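Local coordinates for Non-structural protein 2 (Human rotavirus C, PDB 2GU0) that probably binds single-stranded RNA, hydrolyses nucleoside triphosphates, unwinds helices without ATP and helps form viral factories, working as a homo-octamer in genome replication and packaging, at residues E14-W19 / M89-T94; P21-A26 / I47-A52; F202-R207 / T297-I302. All blocks are in the same frame, centred on the assembly; numbering follows the deposited sequence.

Interaction 1 of 3, residues E14-W19 / M89-T94; sequences EDKVVW and MVSMPT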
ATOM      1  N   GLU A  14      -7.419 -10.334 -49.130  1.00 55.39           N
ATOM      2  CA  GLU A  14      -6.414  -9.413 -49.648  1.00 57.13           C
ATOM      3  C   GLU A  14      -5.364 -10.065 -50.535  1.00 57.31           C
ATOM      4  O   GLU A  14      -5.369 -11.279 -50.764  1.00 56.19           O
ATOM      5  CB  GLU A  14      -5.713  -8.694 -48.497  1.00 59.38           C
ATOM      6  CG  GLU A  14      -6.656  -7.964 -47.557  1.00 64.12           C
ATOM      7  CD  GLU A  14      -7.577  -6.994 -48.281  1.00 66.44           C
ATOM      8  OE1 GLU A  14      -8.473  -7.454 -49.030  1.00 66.08           O
ATOM      9  OE2 GLU A  14      -7.401  -5.768 -48.100  1.00 67.00           O
ATOM     10  N   ASP A  15      -4.450  -9.235 -51.022  1.00 58.15           N
ATOM     11  CA  ASP A  15      -3.392  -9.705 -51.895  1.00 59.12           C
ATOM     12  C   ASP A  15      -2.492 -10.658 -51.128  1.00 58.10           C
ATOM     13  O   ASP A  15      -2.164 -11.742 -51.610  1.00 58.66           O
ATOM     14  CB  ASP A  15      -2.577  -8.528 -52.417  1.00 61.67           C
ATOM     15  CG  ASP A  15      -1.863  -8.852 -53.706  1.00 63.79           C
ATOM     16  OD1 ASP A  15      -0.773  -8.284 -53.943  1.00 66.38           O
ATOM     17  OD2 ASP A  15      -2.401  -9.671 -54.485  1.00 63.05           O
ATOM     18  N   LYS A  16      -2.079 -10.242 -49.936  1.00 57.08           N
ATOM     19  CA  LYS A  16      -1.241 -11.089 -49.093  1.00 55.25           C
ATOM     20  C   LYS A  16      -2.115 -11.631 -47.960  1.00 52.39           C
ATOM     21  O   LYS A  16      -3.158 -11.049 -47.638  1.00 53.30           O
ATOM     22  CB  LYS A  16      -0.062 -10.303 -48.495  1.00 56.77           C
ATOM     23  CG  LYS A  16       1.030  -9.855 -49.479  1.00 57.34           C
ATOM     24  CD  LYS A  16       0.719  -8.499 -50.103  1.00 57.96           C
ATOM     25  CE  LYS A  16       1.925  -7.936 -50.846  1.00 59.14           C
ATOM     26  NZ  LYS A  16       3.054  -7.609 -49.921  1.00 59.07           N
ATOM     27  N   VAL A  17      -1.704 -12.748 -47.369  1.00 47.23           N
ATOM     28  CA  VAL A  17      -2.454 -13.326 -46.264  1.00 41.75           C
ATOM     29  C   VAL A  17      -2.452 -12.375 -45.068  1.00 40.73           C
ATOM     30  O   VAL A  17      -1.424 -11.780 -44.727  1.00 40.17           O
ATOM     31  CB  VAL A  17      -1.848 -14.654 -45.820  1.00 39.27           C
ATOM     32  CG1 VAL A  17      -2.623 -15.208 -44.632  1.00 35.08           C
ATOM     33  CG2 VAL A  17      -1.852 -15.627 -46.979  1.00 37.38           C
ATOM     34  N   VAL A  18      -3.612 -12.219 -44.443  1.00 37.85           N
ATOM     35  CA  VAL A  18      -3.719 -11.353 -43.282  1.00 36.66           C
ATOM     36  C   VAL A  18      -3.968 -12.220 -42.058  1.00 35.99           C
ATOM     37  O   VAL A  18      -4.887 -13.037 -42.042  1.00 37.17           O
ATOM     38  CB  VAL A  18      -4.875 -10.366 -43.434  1.00 36.89           C
ATOM     39  CG1 VAL A  18      -4.878  -9.393 -42.268  1.00 34.93           C
ATOM     40  CG2 VAL A  18      -4.755  -9.637 -44.767  1.00 35.72           C
ATOM     41  N   TRP A  19      -3.141 -12.048 -41.033  1.00 34.47           N
ATOM     42  CA  TRP A  19      -3.286 -12.832 -39.813  1.00 31.54           C
ATOM     43  C   TRP A  19      -3.922 -12.036 -38.694  1.00 30.76           C
ATOM     44  O   TRP A  19      -3.751 -10.825 -38.612  1.00 30.58           O
ATOM     45  CB  TRP A  19      -1.930 -13.342 -39.357  1.00 29.00           C
ATOM     46  CG  TRP A  19      -1.209 -14.104 -40.422  1.00 27.45           C
ATOM     47  CD1 TRP A  19      -0.407 -13.596 -41.399  1.00 25.06           C
ATOM     48  CD2 TRP A  19      -1.255 -15.513 -40.631  1.00 24.60           C
ATOM     49  NE1 TRP A  19       0.049 -14.602 -42.204  1.00 24.26           N
ATOM     50  CE2 TRP A  19      -0.456 -15.791 -41.754  1.00 23.05           C
ATOM     51  CE3 TRP A  19      -1.898 -16.571 -39.976  1.00 23.12           C
ATOM     52  CZ2 TRP A  19      -0.279 -17.075 -42.236  1.00 23.12           C
ATOM     53  CZ3 TRP A  19      -1.730 -17.838 -40.450  1.00 21.14           C
ATOM     54  CH2 TRP A  19      -0.923 -18.088 -41.574  1.00 24.78           C
ATOM     55  N   MET A  89       4.064  -9.282 -41.636  1.00 45.40           N
ATOM     56  CA  MET A  89       5.207  -8.722 -42.330  1.00 47.34           C
ATOM     57  C   MET A  89       5.709  -9.647 -43.419  1.00 48.56           C
ATOM     58  O   MET A  89       5.964  -9.210 -44.541  1.00 50.33           O
ATOM     59  CB  MET A  89       6.326  -8.414 -41.357  1.00 47.73           C
ATOM     60  CG  MET A  89       6.112  -7.122 -40.629  1.00 49.99           C
ATOM     61  SD  MET A  89       7.684  -6.435 -40.175  1.00 55.64           S
ATOM     62  CE  MET A  89       8.350  -5.984 -41.813  1.00 50.70           C
ATOM     63  N   VAL A  90       5.849 -10.926 -43.099  1.00 49.27           N
ATOM     64  CA  VAL A  90       6.307 -11.887 -44.090  1.00 50.55           C
ATOM     65  C   VAL A  90       5.505 -11.699 -45.384  1.00 52.80           C
ATOM     66  O   VAL A  90       5.965 -12.052 -46.471  1.00 54.38           O
ATOM     67  CB  VAL A  90       6.142 -13.324 -43.570  1.00 48.78           C
ATOM     68  CG1 VAL A  90       6.483 -14.320 -44.659  1.00 50.09           C
ATOM     69  CG2 VAL A  90       7.044 -13.536 -42.387  1.00 47.43           C
ATOM     70  N   SER A  91       4.311 -11.128 -45.257  1.00 54.22           N
ATOM     71  CA  SER A  91       3.444 -10.869 -46.398  1.00 55.22           C
ATOM     72  C   SER A  91       3.376 -12.004 -47.392  1.00 55.71           C
ATOM     73  O   SER A  91       3.512 -11.793 -48.591  1.00 57.26           O
ATOM     74  CB  SER A  91       3.893  -9.610 -47.122  1.00 54.48           C
ATOM     75  OG  SER A  91       3.622  -8.476 -46.331  1.00 58.42           O
ATOM     76  N   MET A  92       3.171 -13.212 -46.896  1.00 55.88           N
ATOM     77  CA  MET A  92       3.066 -14.365 -47.772  1.00 56.66           C
ATOM     78  C   MET A  92       1.883 -14.179 -48.742  1.00 57.58           C
ATOM     79  O   MET A  92       0.815 -13.693 -48.356  1.00 58.03           O
ATOM     80  CB  MET A  92       2.894 -15.611 -46.914  1.00 56.64           C
ATOM     81  CG  MET A  92       2.102 -15.361 -45.638  1.00 55.23           C
ATOM     82  SD  MET A  92       2.565 -16.553 -44.399  1.00 55.64           S
ATOM     83  CE  MET A  92       2.051 -18.051 -45.211  1.00 54.20           C
ATOM     84  N   PRO A  93       2.068 -14.551 -50.021  1.00 57.44           N
ATOM     85  CA  PRO A  93       1.037 -14.430 -51.061  1.00 56.11           C
ATOM     86  C   PRO A  93      -0.170 -15.379 -50.979  1.00 55.19           C
ATOM     87  O   PRO A  93      -0.022 -16.607 -50.990  1.00 52.92           O
ATOM     88  CB  PRO A  93       1.835 -14.609 -52.349  1.00 55.87           C
ATOM     89  CG  PRO A  93       2.912 -15.543 -51.932  1.00 57.50           C
ATOM     90  CD  PRO A  93       3.349 -14.979 -50.608  1.00 57.18           C
ATOM     91  N   THR A  94      -1.360 -14.777 -50.923  1.00 54.37           N
ATOM     92  CA  THR A  94      -2.627 -15.496 -50.838  1.00 54.65           C
ATOM     93  C   THR A  94      -2.677 -16.711 -51.748  1.00 56.97           C
ATOM     94  O   THR A  94      -2.921 -17.825 -51.299  1.00 57.08           O
ATOM     95  CB  THR A  94      -3.811 -14.577 -51.200  1.00 53.77           C
ATOM     96  OG1 THR A  94      -3.928 -13.528 -50.231  1.00 53.04           O
ATOM     97  CG2 THR A  94      -5.102 -15.364 -51.239  1.00 53.18           C
TER

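Interaction 2 of 3, residues P21-A26 / I47-A52; sequences PINKKA and ILYGVA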
ATOM      1  N   PRO A  21      -4.954 -12.009 -34.286  1.00 30.89           N
ATOM      2  CA  PRO A  21      -4.701 -12.496 -32.926  1.00 29.61           C
ATOM      3  C   PRO A  21      -5.915 -13.261 -32.411  1.00 29.35           C
ATOM      4  O   PRO A  21      -7.043 -12.942 -32.771  1.00 33.09           O
ATOM      5  CB  PRO A  21      -4.508 -11.206 -32.131  1.00 27.66           C
ATOM      6  CG  PRO A  21      -4.061 -10.226 -33.124  1.00 26.74           C
ATOM      7  CD  PRO A  21      -4.907 -10.538 -34.319  1.00 29.26           C
ATOM      8  N   ILE A  22      -5.696 -14.266 -31.580  1.00 27.91           N
ATOM      9  CA  ILE A  22      -6.812 -15.005 -30.994  1.00 27.20           C
ATOM     10  C   ILE A  22      -6.845 -14.626 -29.506  1.00 27.21           C
ATOM     11  O   ILE A  22      -5.821 -14.687 -28.831  1.00 28.37           O
ATOM     12  CB  ILE A  22      -6.623 -16.520 -31.136  1.00 24.95           C
ATOM     13  CG1 ILE A  22      -6.833 -16.933 -32.586  1.00 25.26           C
ATOM     14  CG2 ILE A  22      -7.619 -17.246 -30.278  1.00 26.77           C
ATOM     15  CD1 ILE A  22      -6.691 -18.421 -32.821  1.00 24.64           C
ATOM     16  N   ASN A  23      -8.003 -14.228 -28.989  1.00 26.03           N
ATOM     17  CA  ASN A  23      -8.054 -13.830 -27.589  1.00 26.83           C
ATOM     18  C   ASN A  23      -8.548 -14.916 -26.644  1.00 28.01           C
ATOM     19  O   ASN A  23      -9.143 -15.912 -27.079  1.00 26.41           O
ATOM     20  CB  ASN A  23      -8.870 -12.541 -27.419  1.00 26.03           C
ATOM     21  CG  ASN A  23     -10.343 -12.741 -27.639  1.00 27.78           C
ATOM     22  OD1 ASN A  23     -11.020 -13.369 -26.829  1.00 30.16           O
ATOM     23  ND2 ASN A  23     -10.856 -12.205 -28.739  1.00 27.48           N
ATOM     24  N   LYS A  24      -8.289 -14.711 -25.348  1.00 28.58           N
ATOM     25  CA  LYS A  24      -8.660 -15.676 -24.324  1.00 29.38           C
ATOM     26  C   LYS A  24     -10.144 -15.919 -24.193  1.00 30.15           C
ATOM     27  O   LYS A  24     -10.561 -17.028 -23.881  1.00 30.61           O
ATOM     28  CB  LYS A  24      -8.091 -15.268 -22.970  1.00 33.76           C
ATOM     29  CG  LYS A  24      -8.734 -14.050 -22.355  1.00 37.73           C
ATOM     30  CD  LYS A  24      -8.031 -13.665 -21.064  1.00 40.36           C
ATOM     31  CE  LYS A  24      -8.481 -12.279 -20.606  1.00 43.91           C
ATOM     32  NZ  LYS A  24      -7.711 -11.789 -19.429  1.00 45.24           N
ATOM     33  N   LYS A  25     -10.962 -14.900 -24.409  1.00 30.52           N
ATOM     34  CA  LYS A  25     -12.396 -15.136 -24.305  1.00 31.64           C
ATOM     35  C   LYS A  25     -12.793 -16.061 -25.443  1.00 31.59           C
ATOM     36  O   LYS A  25     -13.543 -17.013 -25.242  1.00 32.37           O
ATOM     37  CB  LYS A  25     -13.177 -13.823 -24.373  1.00 30.94           C
ATOM     38  CG  LYS A  25     -12.782 -12.853 -23.284  1.00 33.33           C
ATOM     39  CD  LYS A  25     -12.953 -13.455 -21.898  1.00 32.62           C
ATOM     40  CE  LYS A  25     -14.339 -13.207 -21.377  1.00 35.36           C
ATOM     41  NZ  LYS A  25     -14.578 -11.732 -21.286  1.00 39.67           N
ATOM     42  N   ALA A  26     -12.278 -15.790 -26.638  1.00 30.44           N
ATOM     43  CA  ALA A  26     -12.587 -16.637 -27.769  1.00 30.30           C
ATOM     44  C   ALA A  26     -12.305 -18.072 -27.325  1.00 31.17           C
ATOM     45  O   ALA A  26     -13.206 -18.906 -27.277  1.00 31.48           O
ATOM     46  CB  ALA A  26     -11.725 -16.267 -28.936  1.00 30.50           C
ATOM     47  N   ILE A  47     -18.581 -15.627 -32.404  1.00 30.34           N
ATOM     48  CA  ILE A  47     -19.578 -14.583 -32.575  1.00 30.05           C
ATOM     49  C   ILE A  47     -19.229 -13.372 -31.710  1.00 30.59           C
ATOM     50  O   ILE A  47     -18.860 -12.319 -32.227  1.00 34.60           O
ATOM     51  CB  ILE A  47     -20.993 -15.080 -32.227  1.00 27.96           C
ATOM     52  CG1 ILE A  47     -21.267 -16.395 -32.955  1.00 26.56           C
ATOM     53  CG2 ILE A  47     -22.022 -14.057 -32.659  1.00 25.26           C
ATOM     54  CD1 ILE A  47     -22.646 -16.954 -32.728  1.00 26.20           C
ATOM     55  N   LEU A  48     -19.311 -13.507 -30.402  1.00 28.70           N
ATOM     56  CA  LEU A  48     -18.988 -12.370 -29.552  1.00 30.47           C
ATOM     57  C   LEU A  48     -17.491 -12.000 -29.408  1.00 31.26           C
ATOM     58  O   LEU A  48     -17.153 -10.825 -29.211  1.00 28.99           O
ATOM     59  CB  LEU A  48     -19.578 -12.595 -28.164  1.00 29.85           C
ATOM     60  CG  LEU A  48     -21.095 -12.719 -28.113  1.00 30.52           C
ATOM     61  CD1 LEU A  48     -21.556 -12.794 -26.659  1.00 27.49           C
ATOM     62  CD2 LEU A  48     -21.708 -11.525 -28.823  1.00 28.96           C
ATOM     63  N   TYR A  49     -16.595 -12.983 -29.513  1.00 31.00           N
ATOM     64  CA  TYR A  49     -15.172 -12.716 -29.329  1.00 30.88           C
ATOM     65  C   TYR A  49     -14.265 -13.045 -30.498  1.00 29.68           C
ATOM     66  O   TYR A  49     -13.058 -13.218 -30.329  1.00 31.39           O
ATOM     67  CB  TYR A  49     -14.651 -13.457 -28.093  1.00 32.70           C
ATOM     68  CG  TYR A  49     -15.363 -13.113 -26.809  1.00 33.20           C
ATOM     69  CD1 TYR A  49     -16.043 -14.091 -26.096  1.00 34.48           C
ATOM     70  CD2 TYR A  49     -15.346 -11.817 -26.293  1.00 33.65           C
ATOM     71  CE1 TYR A  49     -16.690 -13.796 -24.900  1.00 35.86           C
ATOM     72  CE2 TYR A  49     -15.991 -11.509 -25.090  1.00 34.46           C
ATOM     73  CZ  TYR A  49     -16.663 -12.510 -24.401  1.00 34.70           C
ATOM     74  OH  TYR A  49     -17.323 -12.247 -23.224  1.00 34.62           O
ATOM     75  N   GLY A  50     -14.828 -13.126 -31.688  1.00 28.05           N
ATOM     76  CA  GLY A  50     -14.002 -13.423 -32.835  1.00 25.26           C
ATOM     77  C   GLY A  50     -13.778 -14.904 -33.071  1.00 25.42           C
ATOM     78  O   GLY A  50     -14.556 -15.751 -32.638  1.00 26.42           O
ATOM     79  N   VAL A  51     -12.687 -15.211 -33.752  1.00 24.26           N
ATOM     80  CA  VAL A  51     -12.354 -16.575 -34.090  1.00 24.23           C
ATOM     81  C   VAL A  51     -11.464 -17.282 -33.089  1.00 25.17           C
ATOM     82  O   VAL A  51     -10.389 -16.787 -32.750  1.00 27.37           O
ATOM     83  CB  VAL A  51     -11.672 -16.615 -35.477  1.00 23.09           C
ATOM     84  CG1 VAL A  51     -11.247 -18.036 -35.822  1.00 19.13           C
ATOM     85  CG2 VAL A  51     -12.627 -16.057 -36.514  1.00 20.18           C
ATOM     86  N   ALA A  52     -11.916 -18.451 -32.640  1.00 25.13           N
ATOM     87  CA  ALA A  52     -11.166 -19.274 -31.705  1.00 24.64           C
ATOM     88  C   ALA A  52     -10.458 -20.372 -32.498  1.00 27.25           C
ATOM     89  O   ALA A  52     -10.711 -20.563 -33.684  1.00 28.62           O
ATOM     90  CB  ALA A  52     -12.095 -19.876 -30.711  1.00 25.16           C
TER

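Interaction 3 of 3, residues F202-R207 / T297-I302; sequences FAAYIR and TATNKI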
ATOM      1  N   PHE A 202      37.073 -23.389 -25.787  1.00 32.07           N
ATOM      2  CA  PHE A 202      35.681 -23.383 -25.370  1.00 31.38           C
ATOM      3  C   PHE A 202      35.306 -24.741 -24.745  1.00 32.76           C
ATOM      4  O   PHE A 202      34.635 -24.802 -23.708  1.00 31.75           O
ATOM      5  CB  PHE A 202      34.812 -23.071 -26.596  1.00 29.54           C
ATOM      6  CG  PHE A 202      33.346 -22.987 -26.306  1.00 28.19           C
ATOM      7  CD1 PHE A 202      32.834 -21.950 -25.532  1.00 29.42           C
ATOM      8  CD2 PHE A 202      32.476 -23.958 -26.792  1.00 27.16           C
ATOM      9  CE1 PHE A 202      31.473 -21.881 -25.244  1.00 28.62           C
ATOM     10  CE2 PHE A 202      31.125 -23.900 -26.512  1.00 28.40           C
ATOM     11  CZ  PHE A 202      30.618 -22.860 -25.735  1.00 28.70           C
ATOM     12  N   ALA A 203      35.755 -25.820 -25.387  1.00 33.73           N
ATOM     13  CA  ALA A 203      35.495 -27.185 -24.929  1.00 34.37           C
ATOM     14  C   ALA A 203      35.971 -27.340 -23.495  1.00 35.39           C
ATOM     15  O   ALA A 203      35.286 -27.928 -22.656  1.00 36.77           O
ATOM     16  CB  ALA A 203      36.225 -28.179 -25.827  1.00 34.64           C
ATOM     17  N   ALA A 204      37.158 -26.806 -23.230  1.00 34.70           N
ATOM     18  CA  ALA A 204      37.747 -26.848 -21.906  1.00 34.02           C
ATOM     19  C   ALA A 204      36.973 -25.896 -21.014  1.00 34.23           C
ATOM     20  O   ALA A 204      36.735 -26.187 -19.848  1.00 34.16           O
ATOM     21  CB  ALA A 204      39.201 -26.432 -21.973  1.00 32.85           C
ATOM     22  N   TYR A 205      36.569 -24.757 -21.568  1.00 34.73           N
ATOM     23  CA  TYR A 205      35.817 -23.789 -20.788  1.00 34.76           C
ATOM     24  C   TYR A 205      34.550 -24.390 -20.210  1.00 34.50           C
ATOM     25  O   TYR A 205      34.281 -24.222 -19.025  1.00 36.11           O
ATOM     26  CB  TYR A 205      35.427 -22.561 -21.612  1.00 34.56           C
ATOM     27  CG  TYR A 205      34.632 -21.567 -20.795  1.00 34.70           C
ATOM     28  CD1 TYR A 205      35.269 -20.617 -20.011  1.00 34.50           C
ATOM     29  CD2 TYR A 205      33.237 -21.649 -20.722  1.00 35.86           C
ATOM     30  CE1 TYR A 205      34.539 -19.773 -19.161  1.00 35.55           C
ATOM     31  CE2 TYR A 205      32.497 -20.816 -19.874  1.00 33.50           C
ATOM     32  CZ  TYR A 205      33.156 -19.886 -19.099  1.00 35.01           C
ATOM     33  OH  TYR A 205      32.443 -19.086 -18.246  1.00 34.42           O
ATOM     34  N   ILE A 206      33.760 -25.081 -21.024  1.00 33.38           N
ATOM     35  CA  ILE A 206      32.524 -25.644 -20.493  1.00 34.66           C
ATOM     36  C   ILE A 206      32.726 -26.892 -19.646  1.00 35.73           C
ATOM     37  O   ILE A 206      31.840 -27.277 -18.883  1.00 33.91           O
ATOM     38  CB  ILE A 206      31.479 -25.956 -21.603  1.00 33.64           C
ATOM     39  CG1 ILE A 206      32.069 -26.906 -22.641  1.00 33.18           C
ATOM     40  CG2 ILE A 206      30.992 -24.660 -22.246  1.00 33.91           C
ATOM     41  CD1 ILE A 206      31.078 -27.299 -23.712  1.00 31.23           C
ATOM     42  N   ARG A 207      33.884 -27.532 -19.766  1.00 37.69           N
ATOM     43  CA  ARG A 207      34.114 -28.717 -18.954  1.00 38.98           C
ATOM     44  C   ARG A 207      34.241 -28.290 -17.510  1.00 39.36           C
ATOM     45  O   ARG A 207      33.694 -28.930 -16.617  1.00 40.12           O
ATOM     46  CB  ARG A 207      35.378 -29.449 -19.372  1.00 39.94           C
ATOM     47  CG  ARG A 207      35.172 -30.502 -20.432  1.00 42.58           C
ATOM     48  CD  ARG A 207      36.099 -31.687 -20.188  1.00 45.98           C
ATOM     49  NE  ARG A 207      35.411 -32.782 -19.510  1.00 49.72           N
ATOM     50  CZ  ARG A 207      36.014 -33.732 -18.803  1.00 50.41           C
ATOM     51  NH1 ARG A 207      37.334 -33.730 -18.663  1.00 50.51           N
ATOM     52  NH2 ARG A 207      35.288 -34.692 -18.242  1.00 51.96           N
ATOM     53  N   THR A 297      43.398 -32.147 -20.157  1.00 51.84           N
ATOM     54  CA  THR A 297      44.594 -31.369 -19.830  1.00 50.95           C
ATOM     55  C   THR A 297      44.254 -29.887 -19.857  1.00 50.25           C
ATOM     56  O   THR A 297      44.688 -29.119 -18.998  1.00 49.30           O
ATOM     57  CB  THR A 297      45.748 -31.640 -20.852  1.00 51.23           C
ATOM     58  OG1 THR A 297      46.292 -32.947 -20.633  1.00 49.77           O
ATOM     59  CG2 THR A 297      46.858 -30.597 -20.719  1.00 49.27           C
ATOM     60  N   ALA A 298      43.470 -29.498 -20.856  1.00 49.93           N
ATOM     61  CA  ALA A 298      43.071 -28.114 -21.004  1.00 49.86           C
ATOM     62  C   ALA A 298      42.169 -27.678 -19.849  1.00 49.92           C
ATOM     63  O   ALA A 298      42.262 -26.536 -19.394  1.00 51.12           O
ATOM     64  CB  ALA A 298      42.369 -27.912 -22.340  1.00 48.26           C
ATOM     65  N   THR A 299      41.311 -28.573 -19.361  1.00 48.27           N
ATOM     66  CA  THR A 299      40.430 -28.205 -18.260  1.00 48.31           C
ATOM     67  C   THR A 299      41.151 -28.184 -16.904  1.00 48.05           C
ATOM     68  O   THR A 299      40.842 -27.354 -16.051  1.00 48.83           O
ATOM     69  CB  THR A 299      39.186 -29.126 -18.187  1.00 47.43           C
ATOM     70  OG1 THR A 299      39.573 -30.439 -17.786  1.00 50.74           O
ATOM     71  CG2 THR A 299      38.529 -29.214 -19.533  1.00 46.08           C
ATOM     72  N   ASN A 300      42.111 -29.083 -16.698  1.00 46.95           N
ATOM     73  CA  ASN A 300      42.861 -29.085 -15.438  1.00 45.77           C
ATOM     74  C   ASN A 300      43.669 -27.787 -15.385  1.00 45.21           C
ATOM     75  O   ASN A 300      43.853 -27.190 -14.326  1.00 46.63           O
ATOM     76  CB  ASN A 300      43.828 -30.275 -15.362  1.00 45.20           C
ATOM     77  CG  ASN A 300      43.121 -31.616 -15.409  1.00 45.02           C
ATOM     78  OD1 ASN A 300      42.122 -31.827 -14.725  1.00 43.48           O
ATOM     79  ND2 ASN A 300      43.650 -32.538 -16.210  1.00 45.92           N
ATOM     80  N   LYS A 301      44.153 -27.365 -16.546  1.00 43.79           N
ATOM     81  CA  LYS A 301      44.933 -26.141 -16.683  1.00 41.57           C
ATOM     82  C   LYS A 301      44.099 -24.921 -16.260  1.00 39.63           C
ATOM     83  O   LYS A 301      44.635 -23.965 -15.680  1.00 37.68           O
ATOM     84  CB  LYS A 301      45.407 -26.006 -18.142  1.00 41.63           C
ATOM     85  CG  LYS A 301      46.152 -24.726 -18.496  1.00 42.16           C
ATOM     86  CD  LYS A 301      47.502 -24.612 -17.806  1.00 44.22           C
ATOM     87  CE  LYS A 301      48.218 -23.324 -18.239  1.00 44.91           C
ATOM     88  NZ  LYS A 301      49.572 -23.169 -17.634  1.00 45.25           N
ATOM     89  N   ILE A 302      42.796 -24.954 -16.548  1.00 36.49           N
ATOM     90  CA  ILE A 302      41.927 -23.849 -16.173  1.00 35.05           C
ATOM     91  C   ILE A 302      41.876 -23.790 -14.665  1.00 35.68           C
ATOM     92  O   ILE A 302      42.043 -22.730 -14.072  1.00 36.95           O
ATOM     93  CB  ILE A 302      40.487 -24.022 -16.683  1.00 34.13           C
ATOM     94  CG1 ILE A 302      40.445 -23.855 -18.198  1.00 31.61           C
ATOM     95  CG2 ILE A 302      39.566 -22.989 -16.017  1.00 31.52           C
ATOM     96  CD1 ILE A 302      39.058 -23.951 -18.770  1.00 31.23           C
TER

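Interaction 1 of 3, residues E14-W19 / M89-T94
K16 and P93 face each other with their CA atoms 4.5 Å apart, a single antiparallel beta bridge in which they form the non-hydrogen-bonded pair. The two backbone bonds flank them: V17 N gives to M92 O at 2.9 Å, nearly straight at 169°, and T94 N gives to D15 O at 3.2 Å. A proline fits this place, since its nitrogen is not called on to donate across the bridge. The bridge lies in the N-terminal domain, just after S91, whose positive phi breaks off helix 74-90, and just before strand 18-21 of a small hairpin with strand 8-11.

T94 adds a side-chain bond. With OG1 beside its own backbone N (chi1 -65°), the hydroxyl donates to E14 O at 2.7 Å, approaching from above the carbonyl plane. One threonine therefore holds two successive carbonyls, those of E14 and D15, at the turn leading into the strand. On the open side, the aliphatic part of K16 lies along S91, with CG 3.7 Å from S91 CB.

The inward side is apolar. M92 CG meets V17 CB at 4.0 Å, and the methionine then runs on to W19, crossing it at about a right angle. V17 CG1 covers part of one indole face, while F10, L12, F97 and I101 pack around this cluster; N88 OD1 takes the hydrogen bond of W19 N. The methionine makes a Met-aromatic contact from the edge of the indole: M92 SD stands 3.6 Å from W19 CZ2, and CE lies in the ring plane.

Interaction 2 of 3, residues P21-A26 / I47-A52
N23 OD1 accepts from A26 N at 2.7 Å, the bond that makes N23 the N-cap of helix 24-32. Across the contact its ND2 donates to Y49 O at 2.9 Å, which ties that cap to the turn between strands 44-45 and 51-52, a short antiparallel hairpin of the N-terminal domain. A chi1 of 71° tucks CG over the backbone, flanked by N and C, and brings the amide back to the helix start. Both ends of the amide are thereby used, and its flip is fixed; its plane stands 85° from that of the Y49 ring.

The tyrosine ring lies flat against the helix start. K25 CB sits over its centre in a CH-pi contact, 3.2 Å from the centroid, and the lysine chain bends back across the same ring toward the phenol end. R117, N122 and N155 of a neighbouring subunit pack on this region, so the helix cap and hairpin turn lie at an octamer interface.

G50 follows with backbone angles that call for glycine, turning the chain into strand 51-52. There I22 lays its CG1 3.6 Å from V51 O. Two small side chains meet where helix and strand come close, with A26 CB 4.0 Å from A52 CB.

Interaction 3 of 3, residues F202-R207 / T297-I302
A204 and T299 mark the crossing of two helices in the C-terminal, HIT-like domain, their CA atoms 4.7 Å apart. The short axes of 202-207 and 297-302 approach to 8.3 Å and cross at -59°, with small residues at the meeting point.

Apolar contacts carry the interface. A204 sets its methyl group among three residues of the other helix: CB is 3.5 Å from A298 CB, 3.8 Å from T299 CG2 and 4.1 Å from I302 CD1. CD1 of I302 stands anti to CA (chi2 -178°), which carries it across to the backbone of A204 and on to Y205 CA at 3.8 Å. The aliphatic part of R207 passes the same T299 methyl that meets A204, with R207 CD 3.5 Å from T299 CG2; the still shorter approach of R207 CB is doubtful.

No hydrogen bond passes between the two segments. T299 turns OG1 back along its own helix to R296 O, leaving CG2 as the branch that meets A204. The R207 side chain also packs on P291 and on R296 of a neighbouring subunit.

On its other side helix 196-209 packs by F202 on F164 and F261, Y205 on Y159, and the apolar I206 on I166 of the five-stranded antiparallel sheet, so it is sandwiched between that sheet and the C-terminal helix 293-307. Residues 202-207 begin the region predicted to bind RNA; their side facing helix 293-307 is taken up by packing. The I302 methyl reaches the helix backbone itself, CD1 lying 3.4 Å from A204 O.

From the N terminus, the chain passes through 14-19 and almost at once on to 21-26, so interactions 1 and 2 start on neighbouring pieces. Interaction 2 closes first, when 47-52 returns to the start of helix 24-32. The chain then runs through helix 74-90 and closes the wider loop of interaction 1 at 89-94. The smaller loop thus nests within the larger, and both tie up the N-terminal domain, their centres about 21 Å apart. Interaction 3 comes later and in series, joining helix 196-209 to helix 293-307 on the opposite side of the chain's centre, with its own centre about 50 Å from that of interaction 1.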